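PDB 2W9M: polymerase X from Deinococcus radiodurans, which probably catalyses DNA-templated addition of deoxyribonucleotides as a family X DNA polymerase, and carries a zinc-binding polymerase and histidinol phosphatase (PHP) region. Local coordinates for residues R266-T271 with L275-E280; T361-R366 with R380-E385; A127-E132 with A170-G175; A301-P306 with T314-A319. One frame throughout, in Å; residues are numbered along the deposited sequence.

Contact 1 (R266-T271 with L275-E280)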
loop_
_atom_site.group_PDB
_atom_site.type_symbol
_atom_site.label_atom_id
_atom_site.label_comp_id
_atom_site.label_asym_id
_atom_site.label_seq_id
_atom_site.Cartn_x
_atom_site.Cartn_y
_atom_site.Cartn_z
ATOM N N ARG A 266 -1.825 -34.404 23.252
ATOM C CA ARG A 266 -2.823 -34.492 24.312
ATOM C C ARG A 266 -3.852 -35.587 24.068
ATOM O O ARG A 266 -4.852 -35.679 24.783
ATOM C CB ARG A 266 -3.511 -33.142 24.494
ATOM C CG ARG A 266 -2.559 -32.060 24.940
ATOM C CD ARG A 266 -3.064 -30.689 24.567
ATOM N NE ARG A 266 -1.990 -29.704 24.604
ATOM C CZ ARG A 266 -1.847 -28.794 25.560
ATOM N NH1 ARG A 266 -2.720 -28.735 26.556
ATOM N NH2 ARG A 266 -0.835 -27.938 25.514
ATOM N N GLY A 267 -3.605 -36.413 23.056
ATOM C CA GLY A 267 -4.431 -37.580 22.808
ATOM C C GLY A 267 -5.533 -37.363 21.795
ATOM O O GLY A 267 -6.304 -38.279 21.502
ATOM N N PHE A 268 -5.613 -36.151 21.257
ATOM C CA PHE A 268 -6.618 -35.834 20.251
ATOM C C PHE A 268 -6.043 -35.969 18.852
ATOM O O PHE A 268 -4.827 -35.958 18.668
ATOM C CB PHE A 268 -7.139 -34.407 20.432
ATOM C CG PHE A 268 -7.679 -34.123 21.799
ATOM C CD1 PHE A 268 -6.848 -33.647 22.799
ATOM C CD2 PHE A 268 -9.021 -34.317 22.083
ATOM C CE1 PHE A 268 -7.340 -33.376 24.061
ATOM C CE2 PHE A 268 -9.519 -34.050 23.342
ATOM C CZ PHE A 268 -8.675 -33.577 24.333
ATOM N N THR A 269 -6.925 -36.100 17.868
ATOM C CA THR A 269 -6.536 -35.994 16.469
ATOM C C THR A 269 -7.334 -34.865 15.821
ATOM O O THR A 269 -8.560 -34.944 15.719
ATOM C CB THR A 269 -6.763 -37.315 15.706
ATOM O OG1 THR A 269 -5.813 -38.291 16.151
ATOM C CG2 THR A 269 -6.595 -37.106 14.207
ATOM N N LEU A 270 -6.641 -33.807 15.402
ATOM C CA LEU A 270 -7.305 -32.653 14.796
ATOM C C LEU A 270 -7.282 -32.761 13.276
ATOM O O LEU A 270 -6.222 -32.889 12.670
ATOM C CB LEU A 270 -6.648 -31.344 15.240
ATOM C CG LEU A 270 -7.588 -30.179 15.576
ATOM C CD1 LEU A 270 -6.884 -28.836 15.409
ATOM C CD2 LEU A 270 -8.839 -30.223 14.726
ATOM N N THR A 271 -8.462 -32.707 12.670
ATOM C CA THR A 271 -8.599 -32.847 11.227
ATOM C C THR A 271 -9.702 -31.915 10.729
ATOM O O THR A 271 -10.531 -31.456 11.514
ATOM C CB THR A 271 -8.923 -34.311 10.850
ATOM O OG1 THR A 271 -7.747 -35.113 11.004
ATOM C CG2 THR A 271 -9.418 -34.423 9.416
ATOM N N LEU A 275 -12.594 -32.626 15.545
ATOM C CA LEU A 275 -11.723 -32.987 16.653
ATOM C C LEU A 275 -12.167 -34.326 17.234
ATOM O O LEU A 275 -13.348 -34.521 17.528
ATOM C CB LEU A 275 -11.765 -31.898 17.727
ATOM C CG LEU A 275 -10.802 -32.031 18.905
ATOM C CD1 LEU A 275 -9.361 -31.988 18.426
ATOM C CD2 LEU A 275 -11.061 -30.932 19.916
ATOM N N SER A 276 -11.227 -35.252 17.396
ATOM C CA SER A 276 -11.564 -36.577 17.910
ATOM C C SER A 276 -10.628 -37.033 19.025
ATOM O O SER A 276 -9.624 -36.382 19.315
ATOM C CB SER A 276 -11.572 -37.609 16.779
ATOM O OG SER A 276 -10.253 -37.958 16.394
ATOM N N ARG A 277 -10.973 -38.161 19.641
ATOM C CA ARG A 277 -10.188 -38.743 20.724
ATOM C C ARG A 277 -10.481 -40.236 20.832
ATOM O O ARG A 277 -11.294 -40.659 21.652
ATOM C CB ARG A 277 -10.518 -38.055 22.046
ATOM C CG ARG A 277 -9.531 -38.346 23.156
ATOM C CD ARG A 277 -9.937 -37.635 24.431
ATOM N NE ARG A 277 -8.773 -37.203 25.196
ATOM C CZ ARG A 277 -8.813 -36.294 26.162
ATOM N NH1 ARG A 277 -9.965 -35.720 26.482
ATOM N NH2 ARG A 277 -7.701 -35.956 26.805
ATOM N N GLY A 278 -9.817 -41.033 20.002
ATOM C CA GLY A 278 -10.127 -42.446 19.906
ATOM C C GLY A 278 -11.527 -42.631 19.353
ATOM O O GLY A 278 -11.792 -42.304 18.196
ATOM N N ASP A 279 -12.425 -43.156 20.180
ATOM C CA ASP A 279 -13.836 -43.253 19.813
ATOM C C ASP A 279 -14.459 -41.867 19.766
ATOM O O ASP A 279 -15.242 -41.555 18.873
ATOM C CB ASP A 279 -14.603 -44.109 20.826
ATOM C CG ASP A 279 -14.800 -45.537 20.358
ATOM O OD1 ASP A 279 -14.110 -45.956 19.405
ATOM O OD2 ASP A 279 -15.650 -46.241 20.944
ATOM N N GLU A 280 -14.094 -41.041 20.742
ATOM C CA GLU A 280 -14.718 -39.739 20.946
ATOM C C GLU A 280 -14.650 -38.814 19.734
ATOM O O GLU A 280 -13.588 -38.598 19.155
ATOM C CB GLU A 280 -14.099 -39.042 22.161
ATOM C CG GLU A 280 -14.172 -39.851 23.444
ATOM C CD GLU A 280 -13.617 -39.099 24.638
ATOM O OE1 GLU A 280 -13.098 -37.978 24.448
ATOM O OE2 GLU A 280 -13.701 -39.627 25.768
#
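Thr269 and Ser276 form the antiparallel hydrogen-bonded pair of a small hairpin whose strand directions differ by 156°. Thr269 N donates to Ser276 O over 3.1 Å, and Ser276 N returns the bond to Thr269 O at 3.2 Å. The same Ser276 O receives a CA-H contact from Phe268 CA and lies at the edge of that ring. Past Ser276, Gly278 at positive phi helps form the type II' turn that runs from Arg277 to Glu280.

Among the side chains, Arg277 is laid across Phe268: its CZ comes to 3.3 Å from Phe268 CZ, which sits over the centre of the guanidinium with the two planes 34° apart. With CG anti to the backbone N (chi1 -166°), the arginine chain crosses the ring at a slant. Apolar contact continues on the same face, where Leu275 CD1 touches both Phe268 CB and Leu270 CG at 3.8 Å. An alanine in place of Phe268 is likely to leave the guanidinium without its supporting face and to open a gap beside Leu275 CD1.

Leu270 and Phe268 rest on helix 253-264 through Ala263, while strand 280-282 extends the three-stranded sheet of this thumb region.

Contact 2 (T361-R366 with R380-E385). With ZN (zinc ion), chain C.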
loop_
_atom_site.group_PDB
_atom_site.type_symbol
_atom_site.label_atom_id
_atom_site.label_comp_id
_atom_site.label_asym_id
_atom_site.label_seq_id
_atom_site.Cartn_x
_atom_site.Cartn_y
_atom_site.Cartn_z
ATOM N N THR A 361 -2.767 17.055 4.365
ATOM C CA THR A 361 -2.186 17.343 3.064
ATOM C C THR A 361 -0.706 16.973 3.057
ATOM O O THR A 361 -0.027 17.134 4.067
ATOM C CB THR A 361 -2.353 18.843 2.744
ATOM O OG1 THR A 361 -3.630 19.052 2.127
ATOM C CG2 THR A 361 -1.250 19.337 1.822
ATOM N N ALA A 362 -0.207 16.473 1.928
ATOM C CA ALA A 362 1.200 16.076 1.829
ATOM C C ALA A 362 1.645 15.742 0.404
ATOM O O ALA A 362 2.010 14.604 0.111
ATOM C CB ALA A 362 1.487 14.903 2.760
ATOM N N ASP A 363 1.625 16.739 -0.474
ATOM C CA ASP A 363 2.055 16.552 -1.857
ATOM C C ASP A 363 3.579 16.581 -1.962
ATOM O O ASP A 363 4.258 17.053 -1.051
ATOM C CB ASP A 363 1.409 17.614 -2.759
ATOM C CG ASP A 363 -0.063 17.328 -3.031
ATOM O OD1 ASP A 363 -0.361 16.283 -3.647
ATOM O OD2 ASP A 363 -0.924 18.138 -2.628
ATOM N N HIS A 364 4.120 16.061 -3.062
ATOM C CA HIS A 364 5.568 15.990 -3.228
ATOM C C HIS A 364 6.172 17.371 -3.405
ATOM O O HIS A 364 5.460 18.356 -3.613
ATOM C CB HIS A 364 5.951 15.139 -4.437
ATOM C CG HIS A 364 5.318 13.789 -4.450
ATOM N ND1 HIS A 364 5.890 12.695 -3.839
ATOM C CD2 HIS A 364 4.164 13.354 -5.005
ATOM C CE1 HIS A 364 5.109 11.644 -4.013
ATOM N NE2 HIS A 364 4.055 12.018 -4.714
ATOM N N SER A 365 7.498 17.422 -3.357
ATOM C CA SER A 365 8.229 18.674 -3.476
ATOM C C SER A 365 9.078 18.726 -4.742
ATOM O O SER A 365 9.270 17.711 -5.406
ATOM C CB SER A 365 9.119 18.855 -2.251
ATOM O OG SER A 365 9.837 17.669 -1.975
ATOM N N ARG A 366 9.559 19.925 -5.069
ATOM C CA ARG A 366 10.540 20.161 -6.135
ATOM C C ARG A 366 11.118 18.901 -6.776
ATOM O O ARG A 366 10.800 18.566 -7.915
ATOM C CB ARG A 366 11.709 20.981 -5.573
ATOM C CG ARG A 366 11.732 22.452 -5.938
ATOM C CD ARG A 366 12.634 22.700 -7.146
ATOM N NE ARG A 366 11.881 22.910 -8.381
ATOM C CZ ARG A 366 12.409 22.842 -9.601
ATOM N NH1 ARG A 366 13.696 22.553 -9.755
ATOM N NH2 ARG A 366 11.645 23.056 -10.667
ATOM N N ARG A 380 3.252 27.790 -1.831
ATOM C CA ARG A 380 2.635 28.955 -1.207
ATOM C C ARG A 380 1.215 29.131 -1.726
ATOM O O ARG A 380 0.310 29.493 -0.972
ATOM C CB ARG A 380 3.470 30.217 -1.433
ATOM C CG ARG A 380 4.929 30.085 -0.998
ATOM C CD ARG A 380 5.414 31.304 -0.215
ATOM N NE ARG A 380 5.172 32.567 -0.914
ATOM C CZ ARG A 380 4.099 33.334 -0.731
ATOM N NH1 ARG A 380 3.157 32.963 0.125
ATOM N NH2 ARG A 380 3.965 34.470 -1.405
ATOM N N GLU A 381 1.020 28.849 -3.012
ATOM C CA GLU A 381 -0.310 28.880 -3.612
ATOM C C GLU A 381 -1.233 27.800 -3.042
ATOM O O GLU A 381 -2.424 28.041 -2.834
ATOM C CB GLU A 381 -0.228 28.767 -5.136
ATOM C CG GLU A 381 0.409 29.977 -5.799
ATOM C CD GLU A 381 0.297 29.952 -7.316
ATOM O OE1 GLU A 381 -0.155 30.966 -7.892
ATOM O OE2 GLU A 381 0.659 28.924 -7.933
ATOM N N GLN A 382 -0.688 26.614 -2.789
ATOM C CA GLN A 382 -1.480 25.552 -2.174
ATOM C C GLN A 382 -1.939 25.965 -0.777
ATOM O O GLN A 382 -3.090 25.743 -0.399
ATOM C CB GLN A 382 -0.694 24.238 -2.100
ATOM C CG GLN A 382 -1.476 23.081 -1.475
ATOM C CD GLN A 382 -0.621 21.845 -1.249
ATOM O OE1 GLN A 382 0.266 21.829 -0.391
ATOM N NE2 GLN A 382 -0.889 20.800 -2.017
ATOM N N LEU A 383 -1.031 26.574 -0.018
ATOM C CA LEU A 383 -1.333 27.002 1.343
ATOM C C LEU A 383 -2.454 28.042 1.371
ATOM O O LEU A 383 -3.300 28.023 2.266
ATOM C CB LEU A 383 -0.071 27.517 2.049
ATOM C CG LEU A 383 0.960 26.436 2.423
ATOM C CD1 LEU A 383 2.298 27.045 2.805
ATOM C CD2 LEU A 383 0.444 25.542 3.547
ATOM N N LYS A 384 -2.468 28.939 0.386
ATOM C CA LYS A 384 -3.562 29.899 0.261
ATOM C C LYS A 384 -4.891 29.177 0.056
ATOM O O LYS A 384 -5.890 29.502 0.700
ATOM C CB LYS A 384 -3.310 30.877 -0.892
ATOM C CG LYS A 384 -2.435 32.066 -0.523
ATOM C CD LYS A 384 -1.380 31.681 0.512
ATOM C CE LYS A 384 -0.196 32.637 0.493
ATOM N NZ LYS A 384 0.561 32.554 -0.792
ATOM N N GLU A 385 -4.900 28.196 -0.843
ATOM C CA GLU A 385 -6.103 27.405 -1.088
ATOM C C GLU A 385 -6.570 26.665 0.161
ATOM O O GLU A 385 -7.765 26.609 0.442
ATOM C CB GLU A 385 -5.882 26.408 -2.224
ATOM C CG GLU A 385 -6.920 25.292 -2.275
ATOM C CD GLU A 385 -6.808 24.448 -3.533
ATOM O OE1 GLU A 385 -6.683 23.208 -3.414
ATOM O OE2 GLU A 385 -6.837 25.025 -4.642
HETATM ZN ZN ZN C . 2.896 10.420 -5.319
#
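Gln382 reaches from the helix to Asp363 on the strand, and this is the one polar link between the two segments. Gln382 NE2 donates to Asp363 OD2 over 2.7 Å, but the bond is weak because it is bent to 125° at the hydrogen, and the carboxylate and amide planes are turned 38° from each other. The glutamine spans the distance with CG anti to its backbone N (chi1 -179°) and the chain extended beyond. The stronger grip on Asp363 comes from Ser335 N, which bonds OD1, so the carboxylate is held at both oxygens.

Van der Waals contact is slight. Thr361 CG2 meets the amide from the other direction, 3.7 Å from Gln382 OE1 and 4.0 Å from Gln382 CD, and Ile344 of helix 344-353 touches both Thr361 and Gln382. With an alanine at Gln382, Asp363 OD2 would probably lose its amide neighbour and a gap would open beside Thr361.

The two segments belong to a beta-alpha-beta unit, strand 358-364, helix 376-391 and strand 396-403, within a seven-stranded parallel sheet consistent with the distorted barrel of PHP domains.

Metal binding falls at the C-terminal end of strand 358-364. His364 NE2 binds a zinc ion at 2.1 Å, in a site shared with Asp339 and His518. Asp363, the residue before it, has its side chain about 4 Å from that of His334, a ligand of another zinc, which places the Gln382 bond behind the first shell of the metal cluster.

Contact 3 (A127-E132 with A170-G175)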
loop_
_atom_site.group_PDB
_atom_site.type_symbol
_atom_site.label_atom_id
_atom_site.label_comp_id
_atom_site.label_asym_id
_atom_site.label_seq_id
_atom_site.Cartn_x
_atom_site.Cartn_y
_atom_site.Cartn_z
ATOM N N ALA A 127 -13.854 -1.718 -11.462
ATOM C CA ALA A 127 -14.512 -0.750 -12.334
ATOM C C ALA A 127 -15.053 -1.435 -13.579
ATOM O O ALA A 127 -16.131 -1.098 -14.060
ATOM C CB ALA A 127 -13.558 0.363 -12.715
ATOM N N ALA A 128 -14.300 -2.403 -14.091
ATOM C CA ALA A 128 -14.740 -3.180 -15.242
ATOM C C ALA A 128 -15.962 -4.012 -14.858
ATOM O O ALA A 128 -16.948 -4.072 -15.592
ATOM C CB ALA A 128 -13.611 -4.080 -15.744
ATOM N N GLU A 129 -15.878 -4.643 -13.694
ATOM C CA GLU A 129 -16.936 -5.495 -13.165
ATOM C C GLU A 129 -18.274 -4.758 -13.074
ATOM O O GLU A 129 -19.318 -5.301 -13.426
ATOM C CB GLU A 129 -16.537 -5.958 -11.766
ATOM C CG GLU A 129 -17.057 -7.314 -11.355
ATOM C CD GLU A 129 -16.035 -8.402 -11.585
ATOM O OE1 GLU A 129 -15.400 -8.398 -12.659
ATOM O OE2 GLU A 129 -15.863 -9.254 -10.689
ATOM N N SER A 130 -18.232 -3.516 -12.601
ATOM C CA SER A 130 -19.444 -2.803 -12.204
ATOM C C SER A 130 -20.063 -1.933 -13.292
ATOM O O SER A 130 -21.133 -1.357 -13.094
ATOM C CB SER A 130 -19.159 -1.936 -10.978
ATOM O OG SER A 130 -18.369 -0.813 -11.321
ATOM N N GLY A 131 -19.390 -1.828 -14.432
ATOM C CA GLY A 131 -19.857 -0.975 -15.508
ATOM C C GLY A 131 -19.321 0.441 -15.387
ATOM O O GLY A 131 -19.485 1.260 -16.289
ATOM N N GLU A 132 -18.677 0.731 -14.261
ATOM C CA GLU A 132 -18.120 2.060 -14.022
ATOM C C GLU A 132 -17.097 2.442 -15.092
ATOM O O GLU A 132 -17.056 3.586 -15.551
ATOM C CB GLU A 132 -17.483 2.118 -12.634
ATOM C CG GLU A 132 -16.801 3.434 -12.312
ATOM C CD GLU A 132 -16.165 3.440 -10.928
ATOM O OE1 GLU A 132 -15.524 4.455 -10.573
ATOM O OE2 GLU A 132 -16.305 2.433 -10.196
ATOM N N ALA A 170 -11.953 -12.548 -2.299
ATOM C CA ALA A 170 -12.570 -13.352 -1.247
ATOM C C ALA A 170 -13.862 -12.708 -0.748
ATOM O O ALA A 170 -14.862 -13.393 -0.523
ATOM C CB ALA A 170 -11.605 -13.582 -0.097
ATOM N N GLU A 171 -13.845 -11.390 -0.579
ATOM C CA GLU A 171 -15.047 -10.662 -0.167
ATOM C C GLU A 171 -16.172 -10.775 -1.200
ATOM O O GLU A 171 -17.338 -10.934 -0.842
ATOM C CB GLU A 171 -14.722 -9.194 0.134
ATOM C CG GLU A 171 -15.716 -8.184 -0.448
ATOM C CD GLU A 171 -15.118 -7.319 -1.564
ATOM O OE1 GLU A 171 -14.207 -6.509 -1.271
ATOM O OE2 GLU A 171 -15.570 -7.435 -2.727
ATOM N N GLU A 172 -15.814 -10.715 -2.479
ATOM C CA GLU A 172 -16.788 -10.817 -3.561
ATOM C C GLU A 172 -17.419 -12.207 -3.646
ATOM O O GLU A 172 -18.634 -12.330 -3.802
ATOM C CB GLU A 172 -16.145 -10.446 -4.902
ATOM C CG GLU A 172 -17.134 -10.267 -6.043
ATOM C CD GLU A 172 -16.454 -9.943 -7.363
ATOM O OE1 GLU A 172 -17.107 -9.340 -8.244
ATOM O OE2 GLU A 172 -15.264 -10.290 -7.517
ATOM N N LEU A 173 -16.596 -13.250 -3.556
ATOM C CA LEU A 173 -17.093 -14.625 -3.630
ATOM C C LEU A 173 -17.939 -14.985 -2.418
ATOM O O LEU A 173 -18.877 -15.772 -2.523
ATOM C CB LEU A 173 -15.944 -15.620 -3.771
ATOM C CG LEU A 173 -15.157 -15.510 -5.075
ATOM C CD1 LEU A 173 -14.226 -16.700 -5.233
ATOM C CD2 LEU A 173 -16.106 -15.402 -6.258
ATOM N N ALA A 174 -17.602 -14.416 -1.265
ATOM C CA ALA A 174 -18.413 -14.615 -0.072
ATOM C C ALA A 174 -19.844 -14.172 -0.359
ATOM O O ALA A 174 -20.803 -14.809 0.084
ATOM C CB ALA A 174 -17.842 -13.847 1.097
ATOM N N GLY A 175 -19.978 -13.085 -1.116
ATOM C CA GLY A 175 -21.277 -12.567 -1.511
ATOM C C GLY A 175 -22.174 -13.614 -2.150
ATOM O O GLY A 175 -23.393 -13.592 -1.968
#
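Glu129 meets Glu172 carboxylate to carboxylate, and this acid pair makes the whole contact between the two helices. Glu129 lies in the last turn of helix 121-130, and its side chain, bent at chi2 (97°), comes at Glu172 from the opposite direction. Glu129 OE2 stands 2.7 Å from Glu172 OE1 and 3.4 Å from Glu172 OE2, with the two planes nearly coplanar at 29°. Two acids this close would probably raise each other's pKa. Arg125 probably offsets the charge through a salt bridge to Glu172 OE2 and a long, weak ion pair to Glu129 OE2, which is also hydrogen-bonded to Tyr228 OH.

The contact joins two parts of the polymerase half. Helix 121-130 belongs to the helix-hairpin-helix region, whereas helix 163-176, which presents Glu172 with an extended chain, packs Ala170 and Leu173 against Leu200 of the mixed sheet, probably the palm.

Further on, Gly131 is the first residue to leave helical angles, with phi at 89°, where a side chain would be jammed against the preceding carbonyl oxygen. Glu132 N then turns back to Ser130 OG in a weak bond of 3.3 Å.

Contact 4 (A301-P306 with T314-A319)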
loop_
_atom_site.group_PDB
_atom_site.type_symbol
_atom_site.label_atom_id
_atom_site.label_comp_id
_atom_site.label_asym_id
_atom_site.label_seq_id
_atom_site.Cartn_x
_atom_site.Cartn_y
_atom_site.Cartn_z
ATOM N N ALA A 301 -6.292 -14.645 15.484
ATOM C CA ALA A 301 -5.753 -14.840 14.139
ATOM C C ALA A 301 -4.646 -13.843 13.806
ATOM O O ALA A 301 -3.776 -14.128 12.983
ATOM C CB ALA A 301 -6.868 -14.766 13.098
ATOM N N GLU A 302 -4.684 -12.677 14.446
ATOM C CA GLU A 302 -3.665 -11.657 14.229
ATOM C C GLU A 302 -2.288 -12.132 14.680
ATOM O O GLU A 302 -1.270 -11.657 14.177
ATOM C CB GLU A 302 -4.008 -10.364 14.975
ATOM C CG GLU A 302 -5.301 -9.698 14.550
ATOM C CD GLU A 302 -6.446 -9.977 15.504
ATOM O OE1 GLU A 302 -6.537 -11.115 16.012
ATOM O OE2 GLU A 302 -7.253 -9.053 15.746
ATOM N N TYR A 303 -2.264 -13.064 15.633
ATOM C CA TYR A 303 -1.013 -13.499 16.256
ATOM C C TYR A 303 -0.569 -14.907 15.859
ATOM O O TYR A 303 0.190 -15.545 16.589
ATOM C CB TYR A 303 -1.125 -13.425 17.780
ATOM C CG TYR A 303 -1.433 -12.047 18.321
ATOM C CD1 TYR A 303 -2.209 -11.887 19.464
ATOM C CD2 TYR A 303 -0.953 -10.909 17.689
ATOM C CE1 TYR A 303 -2.488 -10.628 19.964
ATOM C CE2 TYR A 303 -1.231 -9.643 18.181
ATOM C CZ TYR A 303 -1.997 -9.509 19.315
ATOM O OH TYR A 303 -2.271 -8.252 19.798
ATOM N N ARG A 304 -1.025 -15.390 14.708
ATOM C CA ARG A 304 -0.732 -16.763 14.298
ATOM C C ARG A 304 0.387 -16.879 13.270
ATOM O O ARG A 304 0.408 -17.816 12.476
ATOM C CB ARG A 304 -1.996 -17.455 13.786
ATOM C CG ARG A 304 -3.095 -17.544 14.826
ATOM C CD ARG A 304 -4.340 -18.220 14.281
ATOM N NE ARG A 304 -5.451 -18.109 15.220
ATOM C CZ ARG A 304 -6.673 -18.583 15.001
ATOM N NH1 ARG A 304 -6.952 -19.215 13.867
ATOM N NH2 ARG A 304 -7.617 -18.424 15.921
ATOM N N GLU A 305 1.319 -15.932 13.293
ATOM C CA GLU A 305 2.509 -16.004 12.453
ATOM C C GLU A 305 3.652 -16.624 13.248
ATOM O O GLU A 305 3.628 -16.616 14.478
ATOM C CB GLU A 305 2.928 -14.607 11.988
ATOM C CG GLU A 305 1.807 -13.768 11.414
ATOM C CD GLU A 305 1.301 -14.289 10.085
ATOM O OE1 GLU A 305 2.079 -14.932 9.349
ATOM O OE2 GLU A 305 0.117 -14.048 9.773
ATOM N N PRO A 306 4.664 -17.157 12.552
ATOM C CA PRO A 306 5.826 -17.714 13.255
ATOM C C PRO A 306 6.457 -16.720 14.235
ATOM O O PRO A 306 6.791 -17.099 15.355
ATOM C CB PRO A 306 6.798 -18.036 12.118
ATOM C CG PRO A 306 5.922 -18.254 10.926
ATOM C CD PRO A 306 4.761 -17.323 11.090
ATOM N N THR A 314 2.205 -11.699 25.324
ATOM C CA THR A 314 2.668 -10.409 25.818
ATOM C C THR A 314 1.866 -9.270 25.186
ATOM O O THR A 314 1.793 -8.167 25.727
ATOM C CB THR A 314 4.157 -10.220 25.473
ATOM O OG1 THR A 314 4.953 -11.000 26.372
ATOM C CG2 THR A 314 4.562 -8.765 25.582
ATOM N N LEU A 315 1.252 -9.556 24.042
ATOM C CA LEU A 315 0.568 -8.538 23.252
ATOM C C LEU A 315 -0.870 -8.303 23.706
ATOM O O LEU A 315 -1.487 -9.179 24.322
ATOM C CB LEU A 315 0.598 -8.922 21.772
ATOM C CG LEU A 315 1.995 -9.218 21.229
ATOM C CD1 LEU A 315 1.917 -9.724 19.802
ATOM C CD2 LEU A 315 2.872 -7.980 21.322
ATOM N N PRO A 316 -1.411 -7.115 23.392
ATOM C CA PRO A 316 -2.752 -6.689 23.814
ATOM C C PRO A 316 -3.862 -7.602 23.308
ATOM O O PRO A 316 -3.705 -8.288 22.295
ATOM C CB PRO A 316 -2.895 -5.302 23.176
ATOM C CG PRO A 316 -1.507 -4.837 22.960
ATOM C CD PRO A 316 -0.718 -6.062 22.630
ATOM N N ASP A 317 -4.978 -7.606 24.030
ATOM C CA ASP A 317 -6.188 -8.285 23.591
ATOM C C ASP A 317 -6.659 -7.599 22.316
ATOM O O ASP A 317 -6.547 -6.381 22.187
ATOM C CB ASP A 317 -7.257 -8.197 24.690
ATOM C CG ASP A 317 -8.556 -8.893 24.316
ATOM O OD1 ASP A 317 -9.260 -8.405 23.406
ATOM O OD2 ASP A 317 -8.886 -9.916 24.954
ATOM N N PRO A 318 -7.171 -8.380 21.359
ATOM C CA PRO A 318 -7.633 -7.824 20.085
ATOM C C PRO A 318 -8.529 -6.598 20.259
ATOM O O PRO A 318 -8.439 -5.657 19.467
ATOM C CB PRO A 318 -8.423 -8.981 19.476
ATOM C CG PRO A 318 -7.751 -10.194 20.012
ATOM C CD PRO A 318 -7.313 -9.845 21.406
ATOM N N ALA A 319 -9.371 -6.606 21.286
ATOM C CA ALA A 319 -10.311 -5.513 21.523
ATOM C C ALA A 319 -9.626 -4.210 21.939
ATOM O O ALA A 319 -10.267 -3.160 21.996
ATOM C CB ALA A 319 -11.350 -5.922 22.554
#
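Tyr303 and Leu315, with CA atoms 8.7 Å apart, and Glu302 and Pro318, at 8.0 Å, bring two irregular segments side by side, each with a short 3-10 piece and neither in a strand.

Tyr303 carries most of the contact, using both face and edge. Its first side-chain bond points toward the other segment, and with CG anti to the carbonyl carbon (chi1 -59°) the ring lies beneath Leu315. Pro316 O lies at the ring edge, close to its plane, and accepts from Tyr303 OH over 2.9 Å, the donor tilted 19° from the carbonyl plane, so that the hydroxyl anchors the outer end of the ring. Over one face comes Leu315 CD1 in a CH-pi contact, 3.9 Å from the centroid of the Tyr303 ring and 26° off its normal; displaced toward the rim, it touches CE2 more closely than the middle of the ring. Leu315 CB follows over the same face, above the CZ-OH bond, 3.5 Å from Tyr303 OH.

Glu302 plays a smaller role. Its OE2 lies 3.9 Å from Pro318 CB, but the carboxylate is committed to a salt bridge with Arg534. Beyond Pro316 the chain is shaped by an Asx turn, in which Asp317 OD1 accepts from Ala319 N at 2.8 Å through its anti lone pair.

This happens in the long connection between helix 287-293, at the thumb, and strand 329-333, which starts the parallel sheet of the PHP region. Tyr303 also touches His308, Trp312 and Leu321 of the same connection, while Leu315 packs on Leu503 of helix 499-505.

Contact 2 is the buried one, beside the zinc cluster, where a weak, bent hydrogen bond from an amide lies behind metal ligands. Contact 1 is partly buried and far out, its centre about 64 Å from that of contact 2, across the centre of the chain; it relies on backbone pairing and a guanidinium over a ring. Contacts 3 and 4 lie at the surface, yet differ: contact 3 is a pair of acids with an arginine salt-bridged to one of them, contact 4 a tyrosine gripped at face and edge. No two share a helix or strand. Contacts 1 and 4 come closest, about 10 Å between nearest atoms, as contact 4 leads from the thumb toward the sheet of contact 2.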